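PDB 6KXD: ketosynthase, which forms, with a partner chain, the ketosynthase/chain length factor of a highly reducing type II polyketide synthase, probably supporting condensation of carrier-bound acyl chains. Local coordinates for residues L182-Y187 and Y200-A205; L253-R258 and A367-R372. All blocks are in the same frame, centred on the assembly; numbering follows the deposited sequence.

Contact 1. Residues L182-Y187 and Y200-A205; sequences LLALNY and YLVGSA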
loop_
_atom_site.group_PDB
_atom_site.type_symbol
_atom_site.label_atom_id
_atom_site.label_comp_id
_atom_site.label_asym_id
_atom_site.label_seq_id
_atom_site.Cartn_x
_atom_site.Cartn_y
_atom_site.Cartn_z
ATOM N N LEU B 182 -5.082 -3.796 -10.579
ATOM C CA LEU B 182 -4.089 -4.567 -11.296
ATOM C C LEU B 182 -2.786 -4.709 -10.506
ATOM O O LEU B 182 -2.177 -5.729 -10.593
ATOM C CB LEU B 182 -3.857 -3.964 -12.689
ATOM C CG LEU B 182 -5.113 -3.910 -13.546
ATOM C CD1 LEU B 182 -4.841 -3.348 -14.953
ATOM C CD2 LEU B 182 -5.695 -5.302 -13.688
ATOM N N LEU B 183 -2.357 -3.673 -9.777
ATOM C CA LEU B 183 -1.224 -3.772 -8.891
ATOM C C LEU B 183 -1.537 -4.837 -7.845
ATOM O O LEU B 183 -0.684 -5.628 -7.508
ATOM C CB LEU B 183 -0.998 -2.421 -8.235
ATOM C CG LEU B 183 -0.582 -1.288 -9.171
ATOM C CD1 LEU B 183 -0.401 -0.039 -8.355
ATOM C CD2 LEU B 183 0.706 -1.619 -9.910
ATOM N N ALA B 184 -2.781 -4.830 -7.368
ATOM C CA ALA B 184 -3.167 -5.788 -6.354
ATOM C C ALA B 184 -3.071 -7.196 -6.956
ATOM O O ALA B 184 -2.625 -8.118 -6.322
ATOM C CB ALA B 184 -4.542 -5.538 -5.874
ATOM N N LEU B 185 -3.588 -7.328 -8.183
ATOM C CA LEU B 185 -3.648 -8.614 -8.828
ATOM C C LEU B 185 -2.227 -9.131 -9.015
ATOM O O LEU B 185 -1.938 -10.311 -8.816
ATOM C CB LEU B 185 -4.367 -8.471 -10.161
ATOM C CG LEU B 185 -4.467 -9.747 -10.971
ATOM C CD1 LEU B 185 -5.109 -10.859 -10.164
ATOM C CD2 LEU B 185 -5.269 -9.476 -12.215
ATOM N N ASN B 186 -1.322 -8.241 -9.431
ATOM C CA ASN B 186 0.029 -8.658 -9.695
ATOM C C ASN B 186 0.745 -9.018 -8.389
ATOM O O ASN B 186 1.548 -9.977 -8.290
ATOM C CB ASN B 186 0.817 -7.579 -10.420
ATOM C CG ASN B 186 1.959 -8.201 -11.184
ATOM O OD1 ASN B 186 1.756 -9.228 -11.836
ATOM N ND2 ASN B 186 3.090 -7.545 -11.142
ATOM N N TYR B 187 0.442 -8.244 -7.342
ATOM C CA TYR B 187 0.970 -8.509 -6.054
ATOM C C TYR B 187 0.567 -9.926 -5.605
ATOM O O TYR B 187 1.416 -10.738 -5.180
ATOM C CB TYR B 187 0.480 -7.395 -5.117
ATOM C CG TYR B 187 0.923 -7.547 -3.690
ATOM C CD1 TYR B 187 2.105 -6.993 -3.244
ATOM C CD2 TYR B 187 0.166 -8.252 -2.790
ATOM C CE1 TYR B 187 2.499 -7.099 -1.928
ATOM C CE2 TYR B 187 0.569 -8.395 -1.478
ATOM C CZ TYR B 187 1.757 -7.848 -1.045
ATOM O OH TYR B 187 2.162 -7.959 0.276
ATOM N N TYR B 200 -6.214 -16.062 -2.767
ATOM C CA TYR B 200 -6.175 -14.634 -2.545
ATOM C C TYR B 200 -7.519 -14.037 -2.852
ATOM O O TYR B 200 -8.147 -14.383 -3.852
ATOM C CB TYR B 200 -5.160 -13.917 -3.436
ATOM C CG TYR B 200 -4.040 -13.288 -2.672
ATOM C CD1 TYR B 200 -4.200 -12.069 -1.993
ATOM C CD2 TYR B 200 -2.820 -13.916 -2.604
ATOM C CE1 TYR B 200 -3.149 -11.515 -1.278
ATOM C CE2 TYR B 200 -1.760 -13.369 -1.905
ATOM C CZ TYR B 200 -1.922 -12.158 -1.251
ATOM O OH TYR B 200 -0.842 -11.710 -0.561
ATOM N N LEU B 201 -7.944 -13.136 -1.965
ATOM C CA LEU B 201 -9.009 -12.198 -2.204
ATOM C C LEU B 201 -8.330 -10.947 -2.723
ATOM O O LEU B 201 -7.482 -10.429 -2.045
ATOM C CB LEU B 201 -9.713 -11.816 -0.915
ATOM C CG LEU B 201 -10.819 -12.687 -0.371
ATOM C CD1 LEU B 201 -10.226 -13.792 0.438
ATOM C CD2 LEU B 201 -11.747 -11.840 0.500
ATOM N N VAL B 202 -8.630 -10.567 -3.958
ATOM C CA VAL B 202 -7.893 -9.502 -4.619
ATOM C C VAL B 202 -8.950 -8.542 -5.109
ATOM O O VAL B 202 -9.919 -8.963 -5.794
ATOM C CB VAL B 202 -7.127 -9.972 -5.863
ATOM C CG1 VAL B 202 -6.353 -8.819 -6.524
ATOM C CG2 VAL B 202 -6.211 -11.125 -5.558
ATOM N N GLY B 203 -8.713 -7.245 -4.933
ATOM C CA GLY B 203 -9.653 -6.379 -5.578
ATOM C C GLY B 203 -9.339 -4.958 -5.262
ATOM O O GLY B 203 -8.211 -4.675 -4.837
ATOM N N SER B 204 -10.318 -4.095 -5.485
ATOM C CA SER B 204 -10.037 -2.711 -5.230
ATOM C C SER B 204 -11.350 -2.018 -4.951
ATOM O O SER B 204 -12.425 -2.559 -5.290
ATOM C CB SER B 204 -9.234 -2.177 -6.398
ATOM O OG SER B 204 -9.990 -2.183 -7.604
ATOM N N ALA B 205 -11.293 -0.797 -4.364
ATOM C CA ALA B 205 -12.509 -0.187 -3.870
ATOM C C ALA B 205 -12.360 1.323 -3.826
ATOM O O ALA B 205 -11.289 1.794 -3.494
ATOM C CB ALA B 205 -12.839 -0.702 -2.501
#
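V202 points its CG1 methyl at the backbone of A184 and L185, where helix 180-193 lies on strand 199-206. This is helix-on-sheet packing within the thiolase fold of ketosynthases, whose central helices are sandwiched between two sheets. Segments 182-187 and 200-205 run nearly antiparallel, at 166°, with their axes 7.2 Å apart at the closest.

The apolar part centres on V202. Its CG1 stands anti to the backbone N (chi1 -180°), a torsion that brings the methyl against the main chain of the helix, 3.6 Å from L185 N and 3.7 Å from A184 C. A184 CB flanks the same methyl at 3.8 Å from V202 CG1, and L185 adds only its CB. The rest of the L185 side chain packs on V252 and V255 of strand 250-259 and on I337 of helix 332-344.

Polar groups take part by packing rather than by bonding across the interface. The carbonyl of G203 lies beside the A184 methyl, with G203 O 3.9 Å from A184 CB. The strand's own backbone bonds go to its sheet neighbours, V202 to F236 and L201 to G115 and V117.

The aromatic part is formed by Y187 and Y200, whose side chains cross obliquely without stacking. Y187 has its own hydroxyl bonded to T172 OG1, and its ring also meets that of Y179 of the neighbouring subunit. Against this ring Y200 brings just its phenolic end, Y200 OH coming within 3.7 Å of Y187 CE2.

Contact 2. Residues L253-R258 and A367-R372; sequences LSVETR and AVAVLR
L253 N donates to V370 O over 2.9 Å, and the next amide, S254 N, turns to the same oxygen in a weak bond of 3.4 Å. Beside this shared acceptor the L253 side chain slants across the start of R372, with L253 CD1 3.9 Å from R372 CB, and it also packs on I354 of strand 354-360. The kinked R372 chain ends with NH1 bonded to G352 O. Replacing L253 by alanine would strip away CG and both methyls, which is likely to open a gap beside I354 and leave the R372 methylene without this cover.

At S254 the carbonyl accepts V370 N, while OG, set between the backbone N and carbonyl carbon (chi1 65°), sits 3.5 Å from V370 CB and bonds to A276 O of helix 265-280. V255 turns to the opposite face of the sheet, where its CG2 meets A369 CB at 3.9 Å on the face that packs against helix 180-193. E256 pairs with V368 through two nearly straight bonds, E256 N to V368 O and V368 N to E256 O, both 2.8 Å; its OE1 makes a long, weak ion pair with R279 NH1. T257 returns to the V255 face, resting CG2 on A367 CB at 3.8 Å, while its OG1 makes a weak hydrogen bond to V161 O of the neighbouring subunit.

Regular antiparallel pairing runs from V255 to T257, and before it L253 and S254 together face V370 as a classic beta bulge, in a sheet packed between helices on both faces, as in the layered thiolase fold.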
loop_
_atom_site.group_PDB
_atom_site.type_symbol
_atom_site.label_atom_id
_atom_site.label_comp_id
_atom_site.label_asym_id
_atom_site.label_seq_id
_atom_site.Cartn_x
_atom_site.Cartn_y
_atom_site.Cartn_z
ATOM N N LEU B 253 -2.891 -14.405 -17.330
ATOM C CA LEU B 253 -1.739 -14.738 -18.124
ATOM C C LEU B 253 -0.602 -13.741 -17.901
ATOM O O LEU B 253 0.558 -14.080 -17.979
ATOM C CB LEU B 253 -2.169 -14.751 -19.593
ATOM C CG LEU B 253 -3.227 -15.779 -19.959
ATOM C CD1 LEU B 253 -3.244 -15.944 -21.463
ATOM C CD2 LEU B 253 -2.973 -17.117 -19.292
ATOM N N SER B 254 -0.925 -12.464 -17.754
ATOM C CA SER B 254 0.092 -11.490 -17.509
ATOM C C SER B 254 -0.552 -10.220 -16.939
ATOM O O SER B 254 -1.718 -9.926 -17.160
ATOM C CB SER B 254 0.834 -11.143 -18.754
ATOM O OG SER B 254 -0.062 -10.523 -19.636
ATOM N N VAL B 255 0.257 -9.531 -16.161
ATOM C CA VAL B 255 -0.040 -8.193 -15.687
ATOM C C VAL B 255 1.244 -7.405 -15.831
ATOM O O VAL B 255 2.301 -7.783 -15.316
ATOM C CB VAL B 255 -0.522 -8.181 -14.228
ATOM C CG1 VAL B 255 -0.733 -6.758 -13.739
ATOM C CG2 VAL B 255 -1.760 -9.006 -14.045
ATOM N N GLU B 256 1.153 -6.322 -16.595
ATOM C CA GLU B 256 2.274 -5.525 -16.859
ATOM C C GLU B 256 1.907 -4.085 -16.503
ATOM O O GLU B 256 0.736 -3.680 -16.553
ATOM C CB GLU B 256 2.708 -5.649 -18.329
ATOM C CG GLU B 256 3.314 -7.001 -18.673
ATOM C CD GLU B 256 4.606 -7.366 -17.938
ATOM O OE1 GLU B 256 4.715 -8.521 -17.472
ATOM O OE2 GLU B 256 5.492 -6.498 -17.853
ATOM N N THR B 257 2.949 -3.352 -16.141
ATOM C CA THR B 257 2.804 -1.998 -15.701
ATOM C C THR B 257 3.944 -1.162 -16.244
ATOM O O THR B 257 5.041 -1.655 -16.518
ATOM C CB THR B 257 2.859 -1.870 -14.173
ATOM O OG1 THR B 257 4.125 -2.398 -13.800
ATOM C CG2 THR B 257 1.785 -2.619 -13.418
ATOM N N ARG B 258 3.647 0.128 -16.351
ATOM C CA ARG B 258 4.608 1.102 -16.738
ATOM C C ARG B 258 4.271 2.414 -16.036
ATOM O O ARG B 258 3.159 2.584 -15.541
ATOM C CB ARG B 258 4.541 1.300 -18.250
ATOM C CG ARG B 258 5.219 0.191 -19.034
ATOM C CD ARG B 258 5.216 0.590 -20.487
ATOM N NE ARG B 258 5.986 1.767 -20.810
ATOM C CZ ARG B 258 7.251 1.740 -21.218
ATOM N NH1 ARG B 258 7.976 0.655 -21.030
ATOM N NH2 ARG B 258 7.778 2.800 -21.810
ATOM N N ALA B 367 -1.310 0.212 -16.365
ATOM C CA ALA B 367 -1.268 -1.240 -16.152
ATOM C C ALA B 367 -2.221 -1.932 -17.130
ATOM O O ALA B 367 -3.296 -1.414 -17.514
ATOM C CB ALA B 367 -1.584 -1.547 -14.720
ATOM N N VAL B 368 -1.814 -3.155 -17.514
ATOM C CA VAL B 368 -2.543 -3.944 -18.401
ATOM C C VAL B 368 -2.541 -5.370 -17.875
ATOM O O VAL B 368 -1.509 -5.829 -17.434
ATOM C CB VAL B 368 -1.951 -3.888 -19.818
ATOM C CG1 VAL B 368 -2.640 -4.890 -20.727
ATOM C CG2 VAL B 368 -2.026 -2.494 -20.405
ATOM N N ALA B 369 -3.709 -6.016 -17.925
ATOM C CA ALA B 369 -3.775 -7.431 -17.647
ATOM C C ALA B 369 -4.349 -8.159 -18.856
ATOM O O ALA B 369 -5.353 -7.733 -19.449
ATOM C CB ALA B 369 -4.574 -7.742 -16.405
ATOM N N VAL B 370 -3.778 -9.343 -19.108
ATOM C CA VAL B 370 -4.274 -10.254 -20.158
ATOM C C VAL B 370 -4.814 -11.516 -19.485
ATOM O O VAL B 370 -4.138 -12.122 -18.645
ATOM C CB VAL B 370 -3.163 -10.565 -21.169
ATOM C CG1 VAL B 370 -3.612 -11.547 -22.235
ATOM C CG2 VAL B 370 -2.661 -9.296 -21.813
ATOM N N LEU B 371 -6.079 -11.815 -19.759
ATOM C CA LEU B 371 -6.764 -12.973 -19.144
ATOM C C LEU B 371 -7.128 -13.956 -20.249
ATOM O O LEU B 371 -7.415 -13.549 -21.362
ATOM C CB LEU B 371 -8.058 -12.529 -18.495
ATOM C CG LEU B 371 -7.935 -11.359 -17.511
ATOM C CD1 LEU B 371 -9.311 -10.957 -17.016
ATOM C CD2 LEU B 371 -7.053 -11.718 -16.348
ATOM N N ARG B 372 -7.200 -15.234 -19.895
ATOM C CA ARG B 372 -7.824 -16.196 -20.766
ATOM C C ARG B 372 -9.113 -16.652 -20.099
ATOM O O ARG B 372 -9.035 -17.137 -18.938
ATOM C CB ARG B 372 -6.846 -17.331 -21.010
ATOM C CG ARG B 372 -7.549 -18.587 -21.510
ATOM C CD ARG B 372 -7.026 -19.190 -22.779
ATOM N NE ARG B 372 -5.680 -18.835 -23.210
ATOM C CZ ARG B 372 -5.376 -18.503 -24.469
ATOM N NH1 ARG B 372 -6.342 -18.312 -25.363
ATOM N NH2 ARG B 372 -4.106 -18.346 -24.806
#

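Overall arrangement
Both contacts are buried, but contact 1 lies deeper, its centre about 8 Å from the chain centre against about 15 Å for contact 2, where L253 and R372 are partly exposed. Helix 180-193 joins them: it packs on strand 199-206 on one side and on the strands of contact 2 on another, with the two contact centres about 12 Å apart. L182 CD1 lies 3.6 Å from A367 O, and N186 OD1 lies 3.5 Å from V255 CB. Their chemistry differs accordingly: contact 1 relies on van der Waals packing between layers, whereas contact 2 is held by backbone hydrogen bonds within one. Each also borders the neighbouring subunit.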